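Side-chain contacts in cytochrome C-type biogenesis protein ccmF (PDB 6ZMQ), which is a membrane-embedded cytochrome c heme lyase of cytochrome c maturation that binds heme b and may take part in moving heme across the membrane: residues I114-L119 / H189-Y194; F153-T158 / P327-F332. All blocks are in the same frame, centred on the assembly; numbering follows the deposited sequence.

Contact 1 (I114-L119 / H189-Y194); sequences ILLWGL and HPVLMY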
# COMPACT_ATOMS: atom_id res chain seq x y z
N ILE A 114 6.57 4.10 -15.00
CA ILE A 114 6.23 5.52 -14.88
C ILE A 114 5.28 5.94 -16.00
O ILE A 114 4.54 6.91 -15.83
CB ILE A 114 7.46 6.44 -14.79
CG1 ILE A 114 8.50 6.17 -15.87
CG2 ILE A 114 8.13 6.31 -13.44
CD1 ILE A 114 9.30 7.38 -16.28
N LEU A 115 5.23 5.19 -17.12
CA LEU A 115 4.15 5.41 -18.09
C LEU A 115 2.78 5.04 -17.51
O LEU A 115 1.81 5.79 -17.66
CB LEU A 115 4.43 4.66 -19.39
CG LEU A 115 3.41 4.71 -20.55
CD1 LEU A 115 2.84 6.11 -20.80
CD2 LEU A 115 4.01 4.16 -21.84
N LEU A 116 2.68 3.89 -16.84
CA LEU A 116 1.41 3.49 -16.22
C LEU A 116 1.06 4.43 -15.06
O LEU A 116 -0.12 4.72 -14.82
CB LEU A 116 1.49 2.03 -15.76
CG LEU A 116 0.33 1.20 -15.18
CD1 LEU A 116 0.12 1.35 -13.66
CD2 LEU A 116 -0.98 1.54 -15.91
N TRP A 117 2.09 4.92 -14.36
CA TRP A 117 1.94 5.88 -13.27
C TRP A 117 1.38 7.21 -13.76
O TRP A 117 0.43 7.75 -13.18
CB TRP A 117 3.33 6.07 -12.65
CG TRP A 117 3.37 6.62 -11.31
CD1 TRP A 117 2.33 7.13 -10.61
CD2 TRP A 117 4.52 6.74 -10.47
NE1 TRP A 117 2.75 7.55 -9.39
CE2 TRP A 117 4.09 7.32 -9.27
CE3 TRP A 117 5.87 6.40 -10.62
CZ2 TRP A 117 4.96 7.60 -8.23
CZ3 TRP A 117 6.73 6.66 -9.57
CH2 TRP A 117 6.27 7.25 -8.38
N GLY A 118 1.98 7.76 -14.83
CA GLY A 118 1.46 8.98 -15.42
C GLY A 118 0.11 8.80 -16.06
O GLY A 118 -0.69 9.73 -16.09
N LEU A 119 -0.20 7.58 -16.53
CA LEU A 119 -1.53 7.30 -17.06
C LEU A 119 -2.60 7.32 -15.98
O LEU A 119 -3.68 7.88 -16.18
CB LEU A 119 -1.55 5.95 -17.78
CG LEU A 119 -2.88 5.67 -18.47
CD1 LEU A 119 -2.57 5.22 -19.81
CD2 LEU A 119 -3.74 4.59 -17.81
N HIS A 189 0.57 -5.92 -6.97
CA HIS A 189 1.11 -5.07 -5.91
C HIS A 189 1.69 -3.72 -6.38
O HIS A 189 1.60 -2.77 -5.59
CB HIS A 189 2.13 -5.89 -5.09
CG HIS A 189 2.74 -5.17 -3.94
ND1 HIS A 189 3.83 -4.33 -4.07
CD2 HIS A 189 2.45 -5.20 -2.62
CE1 HIS A 189 4.17 -3.87 -2.88
NE2 HIS A 189 3.35 -4.38 -1.98
N PRO A 190 2.32 -3.58 -7.57
CA PRO A 190 2.64 -2.20 -8.03
C PRO A 190 1.43 -1.29 -8.25
O PRO A 190 1.41 -0.19 -7.66
CB PRO A 190 3.38 -2.45 -9.35
CG PRO A 190 4.12 -3.70 -9.10
CD PRO A 190 3.18 -4.55 -8.30
N VAL A 191 0.41 -1.73 -9.00
CA VAL A 191 -0.70 -0.87 -9.41
C VAL A 191 -1.54 -0.43 -8.22
O VAL A 191 -1.99 0.72 -8.17
CB VAL A 191 -1.59 -1.59 -10.45
CG1 VAL A 191 -2.48 -0.59 -11.21
CG2 VAL A 191 -0.75 -2.41 -11.40
N LEU A 192 -1.64 -1.32 -7.22
CA LEU A 192 -2.32 -1.05 -5.95
C LEU A 192 -1.75 0.16 -5.22
O LEU A 192 -2.47 0.86 -4.50
CB LEU A 192 -2.22 -2.29 -5.05
CG LEU A 192 -3.45 -3.16 -4.91
CD1 LEU A 192 -4.40 -2.38 -4.07
CD2 LEU A 192 -4.12 -3.51 -6.23
N MET A 193 -0.45 0.40 -5.37
CA MET A 193 0.10 1.62 -4.79
C MET A 193 0.02 2.81 -5.73
O MET A 193 -0.16 3.94 -5.24
CB MET A 193 1.51 1.36 -4.27
CG MET A 193 1.43 0.86 -2.84
SD MET A 193 2.89 0.31 -1.98
CE MET A 193 2.23 -1.26 -1.47
N TYR A 194 0.14 2.59 -7.05
CA TYR A 194 0.10 3.72 -8.00
C TYR A 194 -1.26 4.39 -7.98
O TYR A 194 -1.35 5.62 -7.82
CB TYR A 194 0.45 3.26 -9.42
CG TYR A 194 1.89 2.80 -9.65
CD1 TYR A 194 2.90 3.05 -8.72
CD2 TYR A 194 2.24 2.11 -10.81
CE1 TYR A 194 4.20 2.61 -8.92
CE2 TYR A 194 3.54 1.68 -11.03
CZ TYR A 194 4.51 1.93 -10.08
OH TYR A 194 5.80 1.50 -10.32

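Contact 2 (F153-T158 / P327-F332); sequences FGVMAT and PAFLGF. With PTY (phosphatidylethanolamine), chain E.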
# COMPACT_ATOMS: atom_id res chain seq x y z
N PHE A 153 5.79 13.15 -17.31
CA PHE A 153 6.08 13.00 -18.73
C PHE A 153 7.39 13.70 -19.12
O PHE A 153 8.04 13.27 -20.08
CB PHE A 153 4.88 13.48 -19.54
CG PHE A 153 3.76 12.46 -19.56
CD1 PHE A 153 3.80 11.39 -20.44
CD2 PHE A 153 2.72 12.53 -18.65
CE1 PHE A 153 2.80 10.44 -20.45
CE2 PHE A 153 1.71 11.58 -18.65
CZ PHE A 153 1.76 10.53 -19.55
N GLY A 154 7.82 14.72 -18.37
CA GLY A 154 9.18 15.21 -18.51
C GLY A 154 10.22 14.17 -18.11
O GLY A 154 11.16 13.90 -18.86
N VAL A 155 10.02 13.52 -16.95
CA VAL A 155 10.96 12.50 -16.48
C VAL A 155 10.83 11.22 -17.30
O VAL A 155 11.61 10.28 -17.15
CB VAL A 155 10.75 12.23 -14.97
CG1 VAL A 155 9.63 11.22 -14.69
CG2 VAL A 155 12.04 11.82 -14.28
N MET A 156 9.74 11.10 -18.07
CA MET A 156 9.62 10.04 -19.06
C MET A 156 10.22 10.44 -20.41
O MET A 156 10.51 9.57 -21.23
CB MET A 156 8.14 9.69 -19.22
CG MET A 156 7.82 8.29 -19.70
SD MET A 156 6.03 8.14 -19.87
CE MET A 156 5.46 8.89 -18.33
N ALA A 157 10.34 11.74 -20.70
CA ALA A 157 10.80 12.13 -22.03
C ALA A 157 12.28 12.49 -22.11
O ALA A 157 12.95 11.98 -23.02
CB ALA A 157 10.00 13.32 -22.56
N THR A 158 12.82 13.31 -21.22
CA THR A 158 14.23 13.68 -21.39
C THR A 158 15.14 12.59 -20.81
O THR A 158 16.19 12.29 -21.38
CB THR A 158 14.55 15.07 -20.80
OG1 THR A 158 15.96 15.32 -20.90
CG2 THR A 158 14.12 15.25 -19.33
N PRO A 327 17.60 11.44 -8.53
CA PRO A 327 17.68 12.90 -8.35
C PRO A 327 16.42 13.68 -8.74
O PRO A 327 16.04 14.60 -8.01
CB PRO A 327 18.87 13.28 -9.26
CG PRO A 327 19.76 12.10 -9.19
CD PRO A 327 18.88 10.89 -9.01
N ALA A 328 15.75 13.30 -9.83
CA ALA A 328 14.53 13.99 -10.25
C ALA A 328 13.39 13.73 -9.27
O ALA A 328 12.64 14.65 -8.92
CB ALA A 328 14.13 13.56 -11.66
N PHE A 329 13.27 12.49 -8.79
CA PHE A 329 12.22 12.17 -7.82
C PHE A 329 12.50 12.81 -6.46
O PHE A 329 11.56 13.20 -5.77
CB PHE A 329 12.08 10.66 -7.69
CG PHE A 329 11.07 10.09 -8.64
CD1 PHE A 329 11.45 9.70 -9.92
CD2 PHE A 329 9.73 10.01 -8.29
CE1 PHE A 329 10.53 9.19 -10.82
CE2 PHE A 329 8.80 9.51 -9.18
CZ PHE A 329 9.20 9.10 -10.44
N LEU A 330 13.78 12.97 -6.09
CA LEU A 330 14.13 13.67 -4.86
C LEU A 330 13.79 15.15 -4.95
O LEU A 330 13.25 15.72 -4.00
CB LEU A 330 15.62 13.45 -4.56
CG LEU A 330 16.30 14.07 -3.33
CD1 LEU A 330 17.21 13.05 -2.68
CD2 LEU A 330 17.10 15.30 -3.72
N GLY A 331 14.09 15.78 -6.10
CA GLY A 331 13.68 17.16 -6.32
C GLY A 331 12.18 17.36 -6.34
O GLY A 331 11.67 18.36 -5.84
N PHE A 332 11.45 16.38 -6.89
CA PHE A 332 9.99 16.44 -6.91
C PHE A 332 9.41 16.31 -5.50
O PHE A 332 8.46 17.03 -5.15
CB PHE A 332 9.44 15.33 -7.82
CG PHE A 332 7.96 15.40 -8.05
CD1 PHE A 332 7.33 16.61 -8.31
CD2 PHE A 332 7.18 14.26 -7.96
CE1 PHE A 332 5.95 16.66 -8.51
CE2 PHE A 332 5.80 14.30 -8.14
CZ PHE A 332 5.19 15.50 -8.42
C1 PTY E . 20.88 15.51 -14.50
C2 PTY E . 27.59 13.18 -13.57
C3 PTY E . 26.37 12.99 -12.67
O4 PTY E . 20.14 14.64 -15.31
C5 PTY E . 21.51 14.05 -12.53
C6 PTY E . 20.67 15.25 -13.01
O7 PTY E . 19.29 15.10 -12.69
C8 PTY E . 18.64 16.25 -12.19
O10 PTY E . 19.22 17.28 -12.15
C11 PTY E . 17.18 16.21 -11.70
C12 PTY E . 16.61 17.61 -11.38
C13 PTY E . 15.44 17.57 -10.37
C14 PTY E . 14.26 18.49 -10.75
C15 PTY E . 12.91 17.92 -10.27
C16 PTY E . 11.88 19.01 -9.95
C17 PTY E . 10.62 18.84 -10.81
C18 PTY E . 9.34 19.36 -10.14
C19 PTY E . 8.17 19.36 -11.13
C20 PTY E . 6.99 20.19 -10.60
C21 PTY E . 6.10 20.68 -11.74
C22 PTY E . 5.63 22.12 -11.50
C23 PTY E . 4.42 22.15 -10.57
C24 PTY E . 3.87 23.58 -10.45
C25 PTY E . 2.53 23.62 -9.71
C26 PTY E . 2.66 24.45 -8.44
C27 PTY E . 1.38 25.25 -8.18
C28 PTY E . 1.35 25.65 -6.71
C29 PTY E . 0.47 26.88 -6.50
C30 PTY E . 19.86 15.20 -16.57
C31 PTY E . 18.70 16.19 -16.72
O30 PTY E . 20.53 14.93 -17.51
C32 PTY E . 17.43 15.57 -16.11
C33 PTY E . 16.31 16.61 -16.00
C34 PTY E . 15.00 15.90 -15.62
C35 PTY E . 13.89 16.93 -15.43
C36 PTY E . 12.52 16.31 -15.72
C37 PTY E . 11.56 17.40 -16.21
C38 PTY E . 10.37 17.51 -15.25
C39 PTY E . 9.50 18.72 -15.59
C40 PTY E . 9.74 19.82 -14.56
C41 PTY E . 8.67 20.91 -14.66
C42 PTY E . 9.14 22.02 -15.60
C43 PTY E . 8.39 23.31 -15.28
C44 PTY E . 7.32 23.53 -16.35
P1 PTY E . 24.10 14.22 -13.15
O11 PTY E . 25.20 13.02 -13.45
O12 PTY E . 24.28 14.72 -11.73
O13 PTY E . 24.40 15.36 -14.09
O14 PTY E . 22.55 13.71 -13.41
N1 PTY E . 28.34 14.34 -13.13

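Contact 1 (I114-L119 / H189-Y194)
Tyr194 lays its phenol ring flat against the indole of Trp117, and this offset stack joins residues 114-119 to residues 189-194. From the backbone, Tyr194 CB points toward the other helix. From there CG lies beside the backbone N and anti to the carbonyl carbon (chi1 -68°), which swings the ring back along its own helix, over the preceding turn. Tyr194 CG has Trp117 CG above it. On one side of the ring, Tyr194 CD1 lies 4.4 Å from Trp117 CD2. On the other side, Tyr194 CD2 meets Leu116 CD1 at 3.6 Å, the methyl arriving at the ring edge and in its plane. Further out, CE1 lies under the CD2-CE3 edge of the indole, while CE2, CZ and OH carry on past Leu116; the side chain also touches Ser113 of helix 110-129.

The five-membered ring of Trp117 and the phenol ring are tilted by just 5°, with centroids 4.7 Å apart, so the match is parallel but loosely spaced. Across the phenol from the indole, Pro190 O sits 3.6 Å above the ring plane, displaced toward the rim. That same oxygen accepts hydrogen bonds from Met193 N and Tyr194 N, just past the kink at Pro190. Leu116 CD1 serves two partners: besides the tyrosine edge it reaches Val191 CG1 at 4.1 Å. No hydrogen bond crosses this buried interface.

The axes of the two short segments approach to 10.5 Å and cross at -36°, and the aromatic pair together with Leu116 and Val191 bridges them. Helices 110-129 and 185-213 are thereby joined within the membrane-embedded bundle. Helix 288-307 supplies Leu303 against Trp117 and Thr306 against both rings, Phe152 and Phe197 also meet the indole, and Phe72 of helix 61-81 packs on Leu116.

Contact 2 (F153-T158 / P327-F332)
Val155 reaches across to Ala328 and Phe329 with its two methyls. The direct protein contact is purely apolar and small: Val155 CG2 meets Ala328 CB at 3.8 Å, while CG1, placed between the backbone N and the carbonyl carbon (chi1 84°), comes obliquely to Phe329 CE1 at 4.5 Å. At both Val155 and Ala328 the CB is directed toward the opposite helix.

Lipid packing accounts for much of the rest. A phosphatidylethanolamine straddles the groove, one acyl chain against each segment. The first follows residues 327-332, passing 3.5 Å from Ala328 O at C15 and 3.9 Å from Phe332 CD1 at C18; the ester end of that chain also touches Pro327 and Ala328 CB. The second runs along residues 153-158, with C34 at 3.9 Å from Thr158 CG2 and C36 over the backbone at Gly154. Gly154 and Gly331, having no side chains, let the acyl chains lie directly on the main chain.

The contact joins helix 135-157 to helix 325-345 on a flank of the bundle where a phosphatidylethanolamine is bound. Phe151 stacks on Phe332 and turns edge-to-face to Phe329, Phe307 stacks on Phe329, helix 288-307 backs both rings through Leu303, and helix 20-47 packs on Phe153.

Overall arrangement
The centres of contacts 1 and 2 lie about 15 Å apart, and the two share one packing core. Trp117 CH2 meets Phe329 CE2 at 3.5 Å, so the indole of contact 1 runs on into the aromatic cluster of contact 2; nearby, Met156 CE packs on Leu115 CA at 3.7 Å. Their segments alternate along the chain, helix 135-157 coming between helices 110-129 and 185-213 in sequence. One phosphatidylethanolamine lies along the groove of contact 2; two others touch Leu192, which takes no part in contact 1, and the Val191 side chain lies about 5 Å from a bound lipid. Neither contact contains a heme ligand such as His276 or His510; both are structural packing away from the heme site.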